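Local coordinates for protein Ent-copalyl diphosphate synthase (Streptomyces platensis, PDB 5BP8) that belongs to the terpene cyclases, helix-rich proteins built around alpha/alpha-barrel domains related to those of squalene-hopene cyclase, at residues L384-W394 with T406-A414; W445-Y454 with H485-W495. All blocks are in the same frame, centred on the assembly; numbering follows the deposited sequence. Where two conformers were deposited one is given.

Contact 1 of 2, residues L384-W394 with T406-A414; sequences LLDNQLPDGSW and TACCALALA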
loop_
_atom_site.group_PDB
_atom_site.type_symbol
_atom_site.label_atom_id
_atom_site.label_comp_id
_atom_site.label_asym_id
_atom_site.label_seq_id
_atom_site.Cartn_x
_atom_site.Cartn_y
_atom_site.Cartn_z
ATOM N N LEU A 384 -16.570 -10.265 11.987
ATOM C CA LEU A 384 -16.339 -8.811 11.942
ATOM C C LEU A 384 -16.877 -8.139 13.178
ATOM O O LEU A 384 -16.227 -7.299 13.784
ATOM C CB LEU A 384 -16.967 -8.172 10.715
ATOM C CG LEU A 384 -16.286 -8.485 9.381
ATOM C CD1 LEU A 384 -17.152 -7.973 8.255
ATOM C CD2 LEU A 384 -14.918 -7.822 9.357
ATOM N N LEU A 385 -18.088 -8.524 13.568
ATOM C CA LEU A 385 -18.649 -8.045 14.818
ATOM C C LEU A 385 -17.791 -8.365 16.042
ATOM O O LEU A 385 -17.578 -7.492 16.883
ATOM C CB LEU A 385 -20.075 -8.608 14.987
ATOM C CG LEU A 385 -21.005 -8.106 13.880
ATOM C CD1 LEU A 385 -22.349 -8.878 13.821
ATOM C CD2 LEU A 385 -21.238 -6.621 14.079
ATOM N N ASP A 386 -17.262 -9.579 16.121
ATOM C CA ASP A 386 -16.465 -9.983 17.262
ATOM C C ASP A 386 -15.088 -9.277 17.301
ATOM O O ASP A 386 -14.482 -9.170 18.358
ATOM C CB ASP A 386 -16.272 -11.502 17.245
ATOM C CG ASP A 386 -17.597 -12.272 17.303
ATOM O OD1 ASP A 386 -17.552 -13.501 17.091
ATOM O OD2 ASP A 386 -18.674 -11.665 17.531
ATOM N N ASN A 387 -14.603 -8.821 16.142
ATOM C CA ASN A 387 -13.305 -8.148 16.061
ATOM C C ASN A 387 -13.346 -6.626 16.109
ATOM O O ASN A 387 -12.288 -5.984 16.011
ATOM C CB ASN A 387 -12.537 -8.646 14.838
ATOM C CG ASN A 387 -11.927 -10.006 15.091
ATOM O OD1 ASN A 387 -10.818 -10.112 15.598
ATOM N ND2 ASN A 387 -12.666 -11.058 14.779
ATOM N N GLN A 388 -14.542 -6.050 16.289
ATOM C CA GLN A 388 -14.691 -4.620 16.515
ATOM C C GLN A 388 -14.062 -4.271 17.864
ATOM O O GLN A 388 -14.287 -4.972 18.856
ATOM C CB GLN A 388 -16.161 -4.179 16.522
ATOM C CG GLN A 388 -16.375 -2.663 16.553
ATOM C CD GLN A 388 -17.831 -2.250 16.394
ATOM O OE1 GLN A 388 -18.723 -3.006 16.741
ATOM N NE2 GLN A 388 -18.081 -1.034 15.895
ATOM N N LEU A 389 -13.311 -3.175 17.906
ATOM C CA LEU A 389 -12.656 -2.758 19.150
ATOM C C LEU A 389 -13.672 -2.112 20.112
ATOM O O LEU A 389 -14.727 -1.615 19.697
ATOM C CB LEU A 389 -11.464 -1.811 18.850
ATOM C CG LEU A 389 -10.434 -2.436 17.901
ATOM C CD1 LEU A 389 -9.450 -1.402 17.358
ATOM C CD2 LEU A 389 -9.684 -3.557 18.604
ATOM N N PRO A 390 -13.342 -2.094 21.417
ATOM C CA PRO A 390 -14.274 -1.518 22.372
ATOM C C PRO A 390 -14.707 -0.087 22.017
ATOM O O PRO A 390 -15.838 0.262 22.285
ATOM C CB PRO A 390 -13.519 -1.563 23.701
ATOM C CG PRO A 390 -12.429 -2.572 23.515
ATOM C CD PRO A 390 -12.166 -2.714 22.050
ATOM N N ASP A 391 -13.849 0.717 21.381
ATOM C CA ASP A 391 -14.243 2.077 21.052
ATOM C C ASP A 391 -15.109 2.234 19.801
ATOM O O ASP A 391 -15.522 3.360 19.469
ATOM C CB ASP A 391 -13.019 3.026 20.997
ATOM C CG ASP A 391 -12.100 2.766 19.818
ATOM O OD1 ASP A 391 -12.336 1.842 18.975
ATOM O OD2 ASP A 391 -11.107 3.520 19.711
ATOM N N GLY A 392 -15.400 1.132 19.110
ATOM C CA GLY A 392 -16.239 1.177 17.924
ATOM C C GLY A 392 -15.479 1.108 16.619
ATOM O O GLY A 392 -16.064 0.962 15.538
ATOM N N SER A 393 -14.162 1.188 16.707
ATOM C CA SER A 393 -13.331 1.160 15.513
ATOM C C SER A 393 -12.922 -0.256 15.151
ATOM O O SER A 393 -13.142 -1.196 15.922
ATOM C CB SER A 393 -12.087 2.030 15.746
ATOM O OG SER A 393 -11.191 1.407 16.642
ATOM N N TRP A 394 -12.301 -0.401 13.972
ATOM C CA TRP A 394 -11.553 -1.601 13.642
ATOM C C TRP A 394 -10.138 -1.153 13.233
ATOM O O TRP A 394 -9.930 0.013 12.969
ATOM C CB TRP A 394 -12.154 -2.364 12.446
ATOM C CG TRP A 394 -13.383 -3.216 12.732
ATOM C CD1 TRP A 394 -13.417 -4.563 12.954
ATOM C CD2 TRP A 394 -14.737 -2.775 12.731
ATOM N NE1 TRP A 394 -14.722 -4.983 13.132
ATOM C CE2 TRP A 394 -15.550 -3.907 12.967
ATOM C CE3 TRP A 394 -15.348 -1.528 12.565
ATOM C CZ2 TRP A 394 -16.959 -3.821 13.062
ATOM C CZ3 TRP A 394 -16.735 -1.443 12.625
ATOM C CH2 TRP A 394 -17.528 -2.587 12.886
ATOM N N THR A 406 -12.181 0.928 9.687
ATOM C CA THR A 406 -13.519 1.138 10.260
ATOM C C THR A 406 -14.563 1.383 9.167
ATOM O O THR A 406 -15.689 0.855 9.236
ATOM C CB THR A 406 -13.506 2.290 11.278
ATOM O OG1 THR A 406 -12.526 2.007 12.289
ATOM C CG2 THR A 406 -14.877 2.416 11.973
ATOM N N ALA A 407 -14.205 2.162 8.152
ATOM C CA ALA A 407 -15.098 2.369 7.030
ATOM C C ALA A 407 -15.379 1.056 6.316
ATOM O O ALA A 407 -16.567 0.749 6.050
ATOM C CB ALA A 407 -14.544 3.365 6.042
ATOM N N CYS A 408 -14.332 0.284 6.014
ATOM C CA CYS A 408 -14.522 -0.987 5.287
ATOM C C CYS A 408 -15.537 -1.892 6.027
ATOM O O CYS A 408 -16.489 -2.392 5.423
ATOM C CB CYS A 408 -13.225 -1.751 5.118
ATOM S SG CYS A 408 -12.108 -0.999 3.886
ATOM N N CYS A 409 -15.301 -2.106 7.311
ATOM C CA CYS A 409 -16.063 -3.067 8.098
ATOM C C CYS A 409 -17.461 -2.595 8.376
ATOM O O CYS A 409 -18.416 -3.375 8.223
ATOM C CB CYS A 409 -15.337 -3.381 9.403
ATOM S SG CYS A 409 -13.795 -4.251 9.114
ATOM N N ALA A 410 -17.612 -1.336 8.770
ATOM C CA ALA A 410 -18.964 -0.808 9.066
ATOM C C ALA A 410 -19.829 -0.735 7.812
ATOM O O ALA A 410 -21.038 -0.994 7.881
ATOM C CB ALA A 410 -18.893 0.551 9.718
ATOM N N LEU A 411 -19.235 -0.381 6.674
ATOM C CA LEU A 411 -20.016 -0.251 5.444
ATOM C C LEU A 411 -20.439 -1.601 4.879
ATOM O O LEU A 411 -21.523 -1.711 4.310
ATOM C CB LEU A 411 -19.253 0.534 4.372
ATOM C CG LEU A 411 -19.146 2.038 4.698
ATOM C CD1 LEU A 411 -18.148 2.722 3.770
ATOM C CD2 LEU A 411 -20.524 2.694 4.681
ATOM N N ALA A 412 -19.587 -2.611 5.032
ATOM C CA ALA A 412 -19.917 -3.972 4.632
ATOM C C ALA A 412 -21.047 -4.497 5.535
ATOM O O ALA A 412 -22.034 -5.067 5.041
ATOM C CB ALA A 412 -18.692 -4.860 4.746
ATOM N N LEU A 413 -20.891 -4.309 6.836
ATOM C CA LEU A 413 -21.918 -4.748 7.803
ATOM C C LEU A 413 -23.244 -4.003 7.663
ATOM O O LEU A 413 -24.314 -4.588 7.914
ATOM C CB LEU A 413 -21.411 -4.624 9.224
ATOM C CG LEU A 413 -20.410 -5.683 9.680
ATOM C CD1 LEU A 413 -19.708 -5.172 10.931
ATOM C CD2 LEU A 413 -21.033 -7.049 9.930
ATOM N N ALA A 414 -23.193 -2.724 7.302
ATOM C CA ALA A 414 -24.404 -1.923 7.129
ATOM C C ALA A 414 -25.271 -2.467 5.985
ATOM O O ALA A 414 -26.492 -2.568 6.104
ATOM C CB ALA A 414 -24.051 -0.464 6.880
#

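Contact 2 of 2, residues W445-Y454 with H485-W495; sequences WQGTTEETAY and HDDPASYPGLW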
loop_
_atom_site.group_PDB
_atom_site.type_symbol
_atom_site.label_atom_id
_atom_site.label_comp_id
_atom_site.label_asym_id
_atom_site.label_seq_id
_atom_site.Cartn_x
_atom_site.Cartn_y
_atom_site.Cartn_z
ATOM N N TRP A 445 -2.430 10.906 11.717
ATOM C CA TRP A 445 -1.312 11.798 12.069
ATOM C C TRP A 445 -1.625 13.270 11.743
ATOM O O TRP A 445 -1.024 14.187 12.304
ATOM C CB TRP A 445 -0.067 11.348 11.340
ATOM C CG TRP A 445 0.462 10.046 11.794
ATOM C CD1 TRP A 445 0.818 9.713 13.064
ATOM C CD2 TRP A 445 0.684 8.879 11.003
ATOM N NE1 TRP A 445 1.267 8.425 13.118
ATOM C CE2 TRP A 445 1.195 7.881 11.866
ATOM C CE3 TRP A 445 0.488 8.571 9.652
ATOM C CZ2 TRP A 445 1.529 6.600 11.426
ATOM C CZ3 TRP A 445 0.853 7.301 9.199
ATOM C CH2 TRP A 445 1.365 6.330 10.090
ATOM N N GLN A 446 -2.591 13.488 10.860
ATOM C CA GLN A 446 -3.060 14.814 10.501
ATOM C C GLN A 446 -4.384 14.590 9.773
ATOM O O GLN A 446 -4.666 13.475 9.345
ATOM C CB GLN A 446 -2.070 15.472 9.514
ATOM C CG GLN A 446 -2.007 14.719 8.195
ATOM C CD GLN A 446 -0.827 15.084 7.340
ATOM O OE1 GLN A 446 0.003 14.229 7.015
ATOM N NE2 GLN A 446 -0.724 16.368 6.982
ATOM N N GLY A 447 -5.170 15.634 9.570
ATOM C CA GLY A 447 -6.291 15.521 8.630
ATOM C C GLY A 447 -5.822 15.227 7.222
ATOM O O GLY A 447 -4.910 15.898 6.691
ATOM N N THR A 448 -6.431 14.214 6.579
ATOM C CA THR A 448 -6.089 13.887 5.209
ATOM C C THR A 448 -7.348 13.788 4.368
ATOM O O THR A 448 -8.431 13.511 4.878
ATOM C CB THR A 448 -5.358 12.538 5.089
ATOM O OG1 THR A 448 -6.197 11.465 5.555
ATOM C CG2 THR A 448 -4.045 12.562 5.894
ATOM N N THR A 449 -7.179 14.013 3.093
ATOM C CA THR A 449 -8.261 13.795 2.108
ATOM C C THR A 449 -8.780 12.351 2.205
ATOM O O THR A 449 -10.011 12.128 2.338
ATOM C CB THR A 449 -7.741 14.082 0.687
ATOM O OG1 THR A 449 -7.519 15.496 0.550
ATOM C CG2 THR A 449 -8.732 13.626 -0.415
ATOM N N GLU A 450 -7.851 11.379 2.192
ATOM C CA GLU A 450 -8.263 9.974 2.185
ATOM C C GLU A 450 -9.120 9.631 3.405
ATOM O O GLU A 450 -10.225 9.106 3.282
ATOM C CB GLU A 450 -7.043 9.058 2.130
ATOM C CG GLU A 450 -7.387 7.573 2.095
ATOM C CD GLU A 450 -6.173 6.662 2.016
ATOM O OE1 GLU A 450 -5.015 7.173 2.077
ATOM O OE2 GLU A 450 -6.391 5.442 1.892
ATOM N N GLU A 451 -8.616 9.957 4.599
ATOM C CA GLU A 451 -9.279 9.522 5.817
ATOM C C GLU A 451 -10.584 10.288 6.068
ATOM O O GLU A 451 -11.570 9.711 6.553
ATOM C CB GLU A 451 -8.335 9.591 7.016
ATOM C CG GLU A 451 -7.086 8.717 6.839
ATOM C CD GLU A 451 -5.981 9.039 7.823
ATOM O OE1 GLU A 451 -5.270 10.043 7.613
ATOM O OE2 GLU A 451 -5.796 8.274 8.792
ATOM N N THR A 452 -10.588 11.564 5.718
ATOM C CA THR A 452 -11.788 12.366 5.790
ATOM C C THR A 452 -12.866 11.763 4.864
ATOM O O THR A 452 -14.046 11.597 5.275
ATOM C CB THR A 452 -11.504 13.832 5.414
ATOM O OG1 THR A 452 -10.512 14.383 6.301
ATOM C CG2 THR A 452 -12.793 14.655 5.507
ATOM N N ALA A 453 -12.461 11.443 3.640
ATOM C CA ALA A 453 -13.378 10.836 2.654
ATOM C C ALA A 453 -14.017 9.579 3.184
ATOM O O ALA A 453 -15.250 9.400 3.042
ATOM C CB ALA A 453 -12.670 10.551 1.338
ATOM N N TYR A 454 -13.222 8.712 3.829
ATOM C CA TYR A 454 -13.777 7.477 4.395
ATOM C C TYR A 454 -14.860 7.741 5.446
ATOM O O TYR A 454 -15.882 7.050 5.475
ATOM C CB TYR A 454 -12.696 6.562 4.986
ATOM C CG TYR A 454 -11.647 6.101 3.973
ATOM C CD1 TYR A 454 -11.956 5.955 2.618
ATOM C CD2 TYR A 454 -10.380 5.740 4.397
ATOM C CE1 TYR A 454 -11.005 5.522 1.701
ATOM C CE2 TYR A 454 -9.421 5.300 3.498
ATOM C CZ TYR A 454 -9.741 5.190 2.150
ATOM O OH TYR A 454 -8.818 4.792 1.210
ATOM N N HIS A 485 -9.257 22.001 0.603
ATOM C CA HIS A 485 -7.910 21.635 0.249
ATOM C C HIS A 485 -7.899 20.261 -0.396
ATOM O O HIS A 485 -8.434 19.309 0.169
ATOM C CB HIS A 485 -7.021 21.617 1.489
ATOM C CG HIS A 485 -5.583 21.391 1.186
ATOM N ND1 HIS A 485 -4.957 20.182 1.399
ATOM C CD2 HIS A 485 -4.657 22.198 0.629
ATOM C CE1 HIS A 485 -3.698 20.268 1.013
ATOM N NE2 HIS A 485 -3.490 21.485 0.550
ATOM N N ASP A 486 -7.305 20.190 -1.579
ATOM C CA ASP A 486 -7.103 18.934 -2.271
ATOM C C ASP A 486 -5.836 19.037 -3.064
ATOM O O ASP A 486 -5.764 19.794 -4.039
ATOM C CB ASP A 486 -8.271 18.613 -3.201
ATOM C CG ASP A 486 -8.204 17.196 -3.740
ATOM O OD1 ASP A 486 -7.858 16.288 -2.960
ATOM O OD2 ASP A 486 -8.462 17.004 -4.945
ATOM N N ASP A 487 -4.832 18.268 -2.655
ATOM C CA ASP A 487 -3.540 18.316 -3.325
ATOM C C ASP A 487 -3.068 16.891 -3.546
ATOM O O ASP A 487 -2.298 16.373 -2.747
ATOM C CB ASP A 487 -2.518 19.104 -2.486
ATOM C CG ASP A 487 -1.171 19.239 -3.183
ATOM O OD1 ASP A 487 -1.146 19.265 -4.412
ATOM O OD2 ASP A 487 -0.135 19.321 -2.509
ATOM N N PRO A 488 -3.535 16.248 -4.635
ATOM C CA PRO A 488 -3.198 14.832 -4.876
ATOM C C PRO A 488 -1.707 14.554 -4.915
ATOM O O PRO A 488 -1.290 13.460 -4.557
ATOM C CB PRO A 488 -3.808 14.549 -6.245
ATOM C CG PRO A 488 -4.979 15.477 -6.317
ATOM C CD PRO A 488 -4.593 16.718 -5.553
ATOM N N ALA A 489 -0.927 15.551 -5.325
ATOM C CA ALA A 489 0.531 15.436 -5.375
ATOM C C ALA A 489 1.160 15.230 -4.007
ATOM O O ALA A 489 2.302 14.784 -3.940
ATOM C CB ALA A 489 1.152 16.666 -6.056
ATOM N N SER A 490 0.446 15.561 -2.930
ATOM C CA SER A 490 0.973 15.399 -1.581
ATOM C C SER A 490 0.118 14.488 -0.694
ATOM O O SER A 490 0.291 14.460 0.503
ATOM C CB SER A 490 1.136 16.779 -0.932
ATOM O OG SER A 490 2.046 17.551 -1.699
ATOM N N TYR A 491 -0.803 13.727 -1.279
ATOM C CA TYR A 491 -1.571 12.781 -0.461
ATOM C C TYR A 491 -0.583 11.882 0.288
ATOM O O TYR A 491 0.294 11.292 -0.341
ATOM C CB TYR A 491 -2.435 11.880 -1.339
ATOM C CG TYR A 491 -3.656 12.485 -1.987
ATOM C CD1 TYR A 491 -4.223 13.681 -1.557
ATOM C CD2 TYR A 491 -4.292 11.797 -3.018
ATOM C CE1 TYR A 491 -5.377 14.183 -2.154
ATOM C CE2 TYR A 491 -5.433 12.289 -3.619
ATOM C CZ TYR A 491 -5.982 13.464 -3.177
ATOM O OH TYR A 491 -7.108 13.902 -3.779
ATOM N N PRO A 492 -0.669 11.805 1.612
ATOM C CA PRO A 492 0.299 10.948 2.337
ATOM C C PRO A 492 0.085 9.464 2.072
ATOM O O PRO A 492 -1.055 9.036 1.902
ATOM C CB PRO A 492 -0.000 11.241 3.797
ATOM C CG PRO A 492 -0.740 12.523 3.801
ATOM C CD PRO A 492 -1.518 12.556 2.540
ATOM N N GLY A 493 1.163 8.694 2.040
ATOM C CA GLY A 493 1.073 7.253 1.934
ATOM C C GLY A 493 0.641 6.634 3.253
ATOM O O GLY A 493 1.234 6.899 4.293
ATOM N N LEU A 494 -0.415 5.826 3.207
ATOM C CA LEU A 494 -0.943 5.156 4.387
ATOM C C LEU A 494 -1.119 3.637 4.199
ATOM O O LEU A 494 -1.386 2.924 5.159
ATOM C CB LEU A 494 -2.281 5.779 4.769
ATOM C CG LEU A 494 -2.297 7.277 5.109
ATOM C CD1 LEU A 494 -3.715 7.707 5.384
ATOM C CD2 LEU A 494 -1.440 7.535 6.329
ATOM N N TRP A 495 -1.011 3.162 2.971
ATOM C CA TRP A 495 -1.153 1.740 2.680
ATOM C C TRP A 495 0.128 1.000 2.934
ATOM O O TRP A 495 1.194 1.433 2.473
ATOM C CB TRP A 495 -1.597 1.533 1.238
ATOM C CG TRP A 495 -2.949 2.093 0.957
ATOM C CD1 TRP A 495 -3.299 3.398 0.898
ATOM C CD2 TRP A 495 -4.140 1.345 0.682
ATOM N NE1 TRP A 495 -4.622 3.520 0.620
ATOM C CE2 TRP A 495 -5.167 2.275 0.470
ATOM C CE3 TRP A 495 -4.426 -0.018 0.601
ATOM C CZ2 TRP A 495 -6.492 1.890 0.208
ATOM C CZ3 TRP A 495 -5.758 -0.411 0.339
ATOM C CH2 TRP A 495 -6.757 0.549 0.134
HETATM O O HOH W 1 -5.212 16.978 -0.024
HETATM O O HOH W 2 -9.594 16.973 -0.580
HETATM O O HOH W 3 -2.465 6.616 1.236
HETATM O O HOH W 4 -3.708 9.769 2.325
#

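Contact 1 of 2, residues L384-W394 with T406-A414
The indole of Trp-394 lies on the flank of helix 402-416, with Cys-409 beneath one of its faces. Trp-394 closes the run Gln-388 to Trp-394, whose sequence QLPDGSW fits the QW motif repeated along the chains of squalene-hopene cyclase relatives. Cys-409 CB sits 3.6 Å from the centroid of the Trp-394 six-membered ring, 17° off the normal, a CH-pi contact. With its sulfur turned beside the backbone N (chi1 -67°), Cys-409 SG stands 3.9 Å from the centroid of the Trp-394 five-membered ring, a sulfur-aromatic contact over the face. Both rings of the indole are therefore covered from one side by a single short residue. The opposite face carries the glutamine of the motif: Gln-388 CG stands 3.7 Å above the plane of the Trp-394 ring, toward its rim.

Further along the helix, Leu-413 CD1 touches Trp-394 CZ2 at 3.7 Å. Leu-413 CD1 also meets Leu-385 CD2 at 3.8 Å, joining the end of helix 370-386 to the same patch. Leu-384 reaches the cluster through CD2, which packs on the sulfur of Cys-409.

One polar bond holds the indole at its rim. Trp-394 NE1 donates to Leu-384 O over 2.8 Å, and this oxygen lies in the ring plane, consistent with a bond that restrains ring rotation. The remaining bonds hold the loop and its backbone. The Gln-388 amide bonds Gly-392 O from above the carbonyl plane and also holds Ala-424 O of helix 422-435. Asp-391 OD1 accepts from both the backbone N and OG of Ser-393, the former an Asx turn inside the motif loop. At the outer edge Thr-406 OG1, also bonded to Pro-402 O, receives the nearly straight hydrogen bond of Trp-394 N, 2.9 Å long with an N-H...O angle of 169°.

Contact 2 of 2, residues W445-Y454 with H485-W495
Trp-445 meets Leu-494 through a corner of its indole, CZ3 lying 3.7 Å from Leu-494 CD2, while its NE1 is bonded to Asp-68. Gln-446 and Thr-448 come next, and both bear on the ring of Pro-492: the OE1 of the first and CG2 of the second converge on Pro-492 CG. Thr-448 also serves as the N-cap of helix 449-461. Its OG1 accepts from Glu-451 N and donates to the anti lone pair of Glu-451 OE1.

Thr-449 turns toward the loop, its CB 3.7 Å from Tyr-491 CE1. Its OG1 binds two waters, one held also by Asp-487 N and the other by His-485 O. The Tyr-491 ring is anchored separately, since Tyr-491 OH donates to the syn lone pair of Asp-486 OD1 over 2.6 Å.

Glu-450 carries the main polar link. CG anti to the backbone N (chi1 -179°) and an extended chain bring its carboxylate to Trp-495, the two planes only 12° apart but offset. Trp-495 NE1 bonds Glu-450 OE2 at 2.9 Å on the syn side; because that oxygen is tilted well out of the indole plane, the bond bends to an N-H...O angle of 132°. Tyr-454 OH takes the anti lone pair of Glu-450 OE2 at 2.6 Å, and His-399 is a third partner. The other oxygen, Glu-450 OE1, holds two waters that both reach Pro-492 O; one also accepts from Leu-494 N. Leu-494 CD1 lies between two acids, 3.6 Å from both Glu-450 OE1 and Glu-451 OE1, and Glu-451 OE2 is bonded to Ser-401.

The whole is a capped helix start packed against by the segment leading out of helix 469-484, which ends in a classic beta bulge, Leu-494 and Trp-495 opposite Tyr-501, consistent with the alpha/alpha-barrel architecture of the squalene-hopene cyclase C-terminal domain.

From the N terminus, the chain runs off the end of helix 370-386 through the loop ending at Trp-394 and returns as helix 402-416, so contact 1 closes a loop of eleven residues and joins these two helices. Helix 422-435 follows before contact 2 opens at 445. That contact spans thirty residues, including the remainder of helix 449-461 and helix 469-484, and ties the start of helix 449-461 to the loop after helix 469-484, where the chain enters the short strand 495-496. The two loops are in series and neither encloses the other. They meet in space, Ala-407 CB lying 3.8 Å from Tyr-454 CB, which packs helix 402-416 against helix 449-461.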